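Local coordinates for isomaltodextranase (Arthrobacter globiformis, PDB 5AWO), which hydrolyses alpha-1,6-glucosidic linkages of dextran-type polysaccharides, releasing successive isomaltose units from the non-reducing chain ends, at residues M318-M332 and I345-Y359. Residues are numbered along the deposited sequence; the frame is centred on the assembly and turned at random.
Sequences MRASTFASDEERKTM and IADTYQQIGNNAWVY
The carboxylate of D347 meets the backbone amides of A320 and S321, both its oxygens engaged through syn lone pairs: A320 N lies 2.9 Å from D347 OD1 and S321 N 3.1 Å from D347 OD2, with N-H...O angles near 158°. Y359 OH, 2.7 Å from D347 OD1, donates to the same oxygen nearly along its C-O direction, so OD1 accepts two bonds within buried surroundings. Next to these bonds A346 N donates to M318 O at 2.9 Å in the isolated bridge that pairs M318 with I345 at the end of TIM-barrel strand 343-345.

The tightly packed part surrounds the Y359 ring. I345 CG1 lies over the centre of one face, V358 CG1 over the opposite face near the rim. M318 SD comes in at the edge, 86° off the normal, as a Met-aromatic contact; the bend at chi3 (-76°) brings M318 CE to 3.7 Å from Y359 CE1. M332 CE reaches V358 CG1 at 3.7 Å, and V358 CG2 leans on R329 CB. M333 of helix 326-339 also touches V358 and Y359.

Toward solvent, water enters the contact: one molecule donates to D347 OD2 and bonds to S321 OG, another bridges R319 NE and Q351 OE1, while R319 NH1 bonds to D271 O. R329 holds D326 OD1 side-on with NE and NH1, its NH2 donating to A320 O and F323 O; the N355 side chain crosses R329 at about a right angle. K330 CG and D326 OD1 approach the edge of W357, a partly exposed residue. An alanine in place of R329 would probably leave D326 without its charge partner and cost A320 O and F323 O their shared donor, weakening the tie between turn and helix.

D347, probably stabilised as an anion by two N-H groups and a phenol, thus fixes the 3-10 turn 320-322 against the post-strand loop, whereas R329 ties that turn to the following helix.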
loop_
_atom_site.group_PDB
_atom_site.type_symbol
_atom_site.label_atom_id
_atom_site.label_comp_id
_atom_site.label_asym_id
_atom_site.label_seq_id
_atom_site.Cartn_x
_atom_site.Cartn_y
_atom_site.Cartn_z
ATOM N N MET A 318 -0.182 -12.945 7.380
ATOM C CA MET A 318 0.159 -13.227 8.775
ATOM C C MET A 318 -0.223 -14.671 9.110
ATOM O O MET A 318 -1.380 -15.067 8.972
ATOM C CB MET A 318 -0.535 -12.244 9.718
ATOM C CG MET A 318 -0.022 -10.840 9.537
ATOM S SD MET A 318 -0.699 -9.666 10.708
ATOM C CE MET A 318 -2.331 -9.441 10.021
ATOM N N ARG A 319 0.776 -15.427 9.564
ATOM C CA ARG A 319 0.603 -16.840 9.906
ATOM C C ARG A 319 0.981 -16.972 11.409
ATOM O O ARG A 319 2.121 -17.288 11.787
ATOM C CB ARG A 319 1.439 -17.731 9.010
ATOM C CG ARG A 319 1.144 -17.587 7.510
ATOM C CD ARG A 319 1.745 -18.734 6.685
ATOM N NE ARG A 319 1.060 -19.951 7.052
ATOM C CZ ARG A 319 1.542 -21.185 6.966
ATOM N NH1 ARG A 319 2.692 -21.464 6.363
ATOM N NH2 ARG A 319 0.811 -22.164 7.468
ATOM N N ALA A 320 0.051 -16.581 12.260
ATOM C CA ALA A 320 0.401 -16.384 13.692
ATOM C C ALA A 320 0.984 -17.629 14.331
ATOM O O ALA A 320 1.943 -17.557 15.118
ATOM C CB ALA A 320 -0.804 -15.918 14.483
ATOM N N SER A 321 0.413 -18.782 14.021
ATOM C CA SER A 321 0.821 -20.069 14.618
ATOM C C SER A 321 2.199 -20.525 14.184
ATOM O O SER A 321 2.771 -21.452 14.761
ATOM C CB SER A 321 -0.162 -21.174 14.241
ATOM O OG SER A 321 0.063 -21.604 12.914
ATOM N N THR A 322 2.753 -19.901 13.145
ATOM C CA THR A 322 4.086 -20.280 12.672
ATOM C C THR A 322 5.237 -19.645 13.443
ATOM O O THR A 322 6.388 -19.992 13.198
ATOM C CB THR A 322 4.289 -19.981 11.177
ATOM O OG1 THR A 322 4.335 -18.562 10.937
ATOM C CG2 THR A 322 3.191 -20.623 10.341
ATOM N N PHE A 323 4.931 -18.673 14.292
ATOM C CA PHE A 323 5.933 -18.007 15.111
ATOM C C PHE A 323 6.180 -18.776 16.403
ATOM O O PHE A 323 5.378 -19.618 16.801
ATOM C CB PHE A 323 5.545 -16.549 15.364
ATOM C CG PHE A 323 5.650 -15.697 14.105
ATOM C CD1 PHE A 323 4.617 -15.655 13.169
ATOM C CD2 PHE A 323 6.810 -15.006 13.833
ATOM C CE1 PHE A 323 4.779 -14.924 11.985
ATOM C CE2 PHE A 323 6.953 -14.282 12.673
ATOM C CZ PHE A 323 5.941 -14.230 11.744
ATOM N N ALA A 324 7.275 -18.432 17.075
ATOM C CA ALA A 324 7.807 -19.205 18.200
ATOM C C ALA A 324 7.309 -18.702 19.531
ATOM O O ALA A 324 7.440 -19.402 20.531
ATOM C CB ALA A 324 9.312 -19.176 18.155
ATOM N N SER A 325 6.777 -17.486 19.579
ATOM C CA SER A 325 6.336 -16.897 20.824
ATOM C C SER A 325 5.282 -15.848 20.574
ATOM O O SER A 325 5.139 -15.313 19.444
ATOM C CB SER A 325 7.515 -16.244 21.544
ATOM O OG SER A 325 7.905 -15.073 20.810
ATOM N N ASP A 326 4.576 -15.486 21.635
ATOM C CA ASP A 326 3.617 -14.409 21.586
ATOM C C ASP A 326 4.261 -13.064 21.342
ATOM O O ASP A 326 3.645 -12.243 20.666
ATOM C CB ASP A 326 2.788 -14.343 22.865
ATOM C CG ASP A 326 1.881 -15.543 23.051
ATOM O OD1 ASP A 326 1.595 -16.291 22.095
ATOM O OD2 ASP A 326 1.456 -15.803 24.214
ATOM N N GLU A 327 5.481 -12.840 21.825
ATOM C CA GLU A 327 6.165 -11.603 21.477
ATOM C C GLU A 327 6.411 -11.498 19.980
ATOM O O GLU A 327 6.259 -10.422 19.403
ATOM C CB GLU A 327 7.455 -11.395 22.271
ATOM C CG GLU A 327 7.262 -11.188 23.778
ATOM C CD GLU A 327 6.389 -9.995 24.178
ATOM O OE1 GLU A 327 6.310 -8.942 23.477
ATOM O OE2 GLU A 327 5.724 -10.089 25.242
ATOM N N GLU A 328 6.816 -12.574 19.324
ATOM C CA GLU A 328 6.976 -12.537 17.881
ATOM C C GLU A 328 5.643 -12.269 17.160
ATOM O O GLU A 328 5.594 -11.538 16.182
ATOM C CB GLU A 328 7.563 -13.856 17.366
ATOM C CG GLU A 328 9.036 -14.062 17.713
ATOM C CD GLU A 328 9.659 -15.319 17.116
ATOM O OE1 GLU A 328 8.896 -16.108 16.509
ATOM O OE2 GLU A 328 10.913 -15.460 17.187
ATOM N N ARG A 329 4.562 -12.877 17.643
ATOM C CA ARG A 329 3.249 -12.663 17.038
ATOM C C ARG A 329 2.862 -11.194 17.135
ATOM O O ARG A 329 2.373 -10.613 16.152
ATOM C CB ARG A 329 2.185 -13.538 17.686
ATOM C CG ARG A 329 2.276 -14.994 17.317
ATOM C CD ARG A 329 1.263 -15.857 18.093
ATOM N NE ARG A 329 1.878 -16.600 19.187
ATOM C CZ ARG A 329 2.668 -17.656 19.031
ATOM N NH1 ARG A 329 3.204 -18.263 20.097
ATOM N NH2 ARG A 329 2.967 -18.121 17.822
ATOM N N LYS A 330 3.081 -10.562 18.280
ATOM C CA LYS A 330 2.779 -9.145 18.402
ATOM C C LYS A 330 3.647 -8.317 17.448
ATOM O O LYS A 330 3.167 -7.359 16.822
ATOM C CB LYS A 330 2.960 -8.650 19.840
ATOM C CG LYS A 330 1.853 -9.121 20.785
ATOM C CD LYS A 330 2.026 -8.668 22.228
ATOM C CE LYS A 330 3.226 -9.260 22.909
ATOM N NZ LYS A 330 3.206 -8.840 24.341
ATOM N N THR A 331 4.908 -8.681 17.305
ATOM C CA THR A 331 5.787 -7.985 16.358
ATOM C C THR A 331 5.338 -8.074 14.903
ATOM O O THR A 331 5.366 -7.083 14.196
ATOM C CB THR A 331 7.234 -8.460 16.549
ATOM O OG1 THR A 331 7.674 -8.016 17.853
ATOM C CG2 THR A 331 8.150 -7.925 15.456
ATOM N N MET A 332 4.928 -9.256 14.492
ATOM C CA MET A 332 4.326 -9.464 13.172
ATOM C C MET A 332 3.197 -8.452 12.936
ATOM O O MET A 332 3.178 -7.728 11.932
ATOM C CB MET A 332 3.810 -10.918 13.095
ATOM C CG MET A 332 3.018 -11.256 11.850
ATOM S SD MET A 332 2.059 -12.758 12.058
ATOM C CE MET A 332 0.826 -12.179 13.177
ATOM N N ILE A 345 -4.995 -12.195 7.517
ATOM C CA ILE A 345 -4.869 -13.412 8.323
ATOM C C ILE A 345 -4.841 -14.617 7.398
ATOM O O ILE A 345 -5.705 -14.729 6.520
ATOM C CB ILE A 345 -6.074 -13.581 9.256
ATOM C CG1 ILE A 345 -6.206 -12.402 10.219
ATOM C CG2 ILE A 345 -5.960 -14.859 10.087
ATOM C CD1 ILE A 345 -7.525 -12.363 10.961
ATOM N N ALA A 346 -3.857 -15.508 7.576
ATOM C CA ALA A 346 -3.821 -16.785 6.867
ATOM C C ALA A 346 -3.968 -17.995 7.785
ATOM O O ALA A 346 -4.099 -19.108 7.285
ATOM C CB ALA A 346 -2.582 -16.928 5.997
ATOM N N ASP A 347 -3.945 -17.820 9.104
ATOM C CA ASP A 347 -4.304 -18.952 9.970
ATOM C C ASP A 347 -5.681 -19.463 9.567
ATOM O O ASP A 347 -6.622 -18.675 9.414
ATOM C CB ASP A 347 -4.365 -18.512 11.431
ATOM C CG ASP A 347 -3.045 -17.973 11.915
ATOM O OD1 ASP A 347 -2.724 -16.787 11.622
ATOM O OD2 ASP A 347 -2.326 -18.750 12.579
ATOM N N THR A 348 -5.791 -20.781 9.444
ATOM C CA THR A 348 -7.088 -21.422 9.280
ATOM C C THR A 348 -7.721 -21.657 10.652
ATOM O O THR A 348 -7.089 -21.455 11.696
ATOM C CB THR A 348 -6.950 -22.806 8.633
ATOM O OG1 THR A 348 -6.248 -23.645 9.548
ATOM C CG2 THR A 348 -6.199 -22.770 7.312
ATOM N N TYR A 349 -8.967 -22.134 10.661
ATOM C CA TYR A 349 -9.681 -22.450 11.899
ATOM C C TYR A 349 -8.937 -23.534 12.676
ATOM O O TYR A 349 -8.999 -23.555 13.912
ATOM C CB TYR A 349 -11.155 -22.835 11.629
ATOM C CG TYR A 349 -11.391 -24.167 10.953
ATOM C CD1 TYR A 349 -11.599 -25.331 11.701
ATOM C CD2 TYR A 349 -11.465 -24.260 9.568
ATOM C CE1 TYR A 349 -11.810 -26.547 11.069
ATOM C CE2 TYR A 349 -11.703 -25.461 8.938
ATOM C CZ TYR A 349 -11.886 -26.599 9.693
ATOM O OH TYR A 349 -12.104 -27.805 9.048
ATOM N N GLN A 350 -8.207 -24.412 11.998
ATOM C CA GLN A 350 -7.415 -25.435 12.707
ATOM C C GLN A 350 -6.120 -24.893 13.275
ATOM O O GLN A 350 -5.647 -25.389 14.297
ATOM C CB GLN A 350 -7.063 -26.616 11.817
ATOM C CG GLN A 350 -8.261 -27.372 11.287
ATOM C CD GLN A 350 -8.571 -27.014 9.866
ATOM O OE1 GLN A 350 -8.361 -25.867 9.434
ATOM N NE2 GLN A 350 -9.046 -27.992 9.107
ATOM N N GLN A 351 -5.543 -23.890 12.625
ATOM C CA GLN A 351 -4.230 -23.378 13.014
ATOM C C GLN A 351 -4.305 -22.308 14.070
ATOM O O GLN A 351 -3.321 -22.084 14.781
ATOM C CB GLN A 351 -3.522 -22.780 11.797
ATOM C CG GLN A 351 -3.074 -23.785 10.768
ATOM C CD GLN A 351 -2.760 -23.159 9.409
ATOM O OE1 GLN A 351 -3.228 -22.057 9.092
ATOM N NE2 GLN A 351 -1.965 -23.857 8.606
ATOM N N ILE A 352 -5.423 -21.605 14.153
ATOM C CA ILE A 352 -5.503 -20.392 14.972
ATOM C C ILE A 352 -5.170 -20.671 16.449
ATOM O O ILE A 352 -4.517 -19.853 17.109
ATOM C CB ILE A 352 -6.846 -19.628 14.818
ATOM C CG1 ILE A 352 -6.796 -18.229 15.446
ATOM C CG2 ILE A 352 -8.016 -20.410 15.415
ATOM C CD1 ILE A 352 -5.797 -17.276 14.799
ATOM N N GLY A 353 -5.575 -21.833 16.958
ATOM C CA GLY A 353 -5.253 -22.183 18.350
ATOM C C GLY A 353 -5.735 -21.105 19.301
ATOM O O GLY A 353 -6.892 -20.692 19.220
ATOM N N ASN A 354 -4.854 -20.649 20.206
ATOM C CA ASN A 354 -5.205 -19.553 21.125
ATOM C C ASN A 354 -4.685 -18.221 20.611
ATOM O O ASN A 354 -4.304 -17.405 21.432
ATOM C CB ASN A 354 -4.530 -19.628 22.541
ATOM C CG ASN A 354 -4.527 -20.992 23.193
ATOM O OD1 ASN A 354 -5.466 -21.784 23.031
ATOM N ND2 ASN A 354 -3.486 -21.236 24.039
ATOM N N ASN A 355 -4.575 -18.007 19.298
ATOM C CA ASN A 355 -3.926 -16.786 18.795
ATOM C C ASN A 355 -4.831 -15.740 18.198
ATOM O O ASN A 355 -4.346 -14.756 17.652
ATOM C CB ASN A 355 -2.835 -17.171 17.793
ATOM C CG ASN A 355 -1.662 -17.796 18.456
ATOM O OD1 ASN A 355 -1.262 -17.340 19.532
ATOM N ND2 ASN A 355 -1.086 -18.795 17.840
ATOM N N ALA A 356 -6.145 -15.893 18.302
ATOM C CA ALA A 356 -7.064 -14.854 17.800
ATOM C C ALA A 356 -6.760 -13.466 18.321
ATOM O O ALA A 356 -6.878 -12.457 17.614
ATOM C CB ALA A 356 -8.512 -15.215 18.141
ATOM N N TRP A 357 -6.351 -13.405 19.590
ATOM C CA TRP A 357 -6.030 -12.134 20.219
ATOM C C TRP A 357 -5.030 -11.238 19.438
ATOM O O TRP A 357 -5.073 -10.019 19.520
ATOM C CB TRP A 357 -5.504 -12.382 21.652
ATOM C CG TRP A 357 -4.216 -13.171 21.641
ATOM C CD1 TRP A 357 -4.076 -14.535 21.697
ATOM C CD2 TRP A 357 -2.901 -12.642 21.528
ATOM N NE1 TRP A 357 -2.764 -14.876 21.607
ATOM C CE2 TRP A 357 -2.014 -13.737 21.492
ATOM C CE3 TRP A 357 -2.381 -11.346 21.422
ATOM C CZ2 TRP A 357 -0.638 -13.571 21.401
ATOM C CZ3 TRP A 357 -1.014 -11.185 21.306
ATOM C CH2 TRP A 357 -0.152 -12.308 21.300
ATOM N N VAL A 358 -4.121 -11.862 18.680
ATOM C CA VAL A 358 -3.083 -11.142 17.912
ATOM C C VAL A 358 -3.731 -10.101 16.989
ATOM O O VAL A 358 -3.235 -8.981 16.778
ATOM C CB VAL A 358 -2.254 -12.152 17.023
ATOM C CG1 VAL A 358 -1.272 -11.442 16.074
ATOM C CG2 VAL A 358 -1.498 -13.152 17.916
ATOM N N TYR A 359 -4.871 -10.506 16.454
ATOM C CA TYR A 359 -5.528 -9.799 15.364
ATOM C C TYR A 359 -6.633 -8.858 15.849
ATOM O O TYR A 359 -7.132 -8.037 15.072
ATOM C CB TYR A 359 -6.117 -10.827 14.425
ATOM C CG TYR A 359 -5.091 -11.732 13.802
ATOM C CD1 TYR A 359 -3.975 -11.200 13.135
ATOM C CD2 TYR A 359 -5.197 -13.110 13.867
ATOM C CE1 TYR A 359 -3.035 -12.011 12.529
ATOM C CE2 TYR A 359 -4.261 -13.932 13.262
ATOM C CZ TYR A 359 -3.174 -13.381 12.605
ATOM O OH TYR A 359 -2.248 -14.199 11.985
HETATM O O HOH W 1 -1.292 -20.177 8.516
HETATM O O HOH W 2 -0.441 -19.933 11.049
HETATM O O HOH W 3 -0.904 -17.599 22.021
#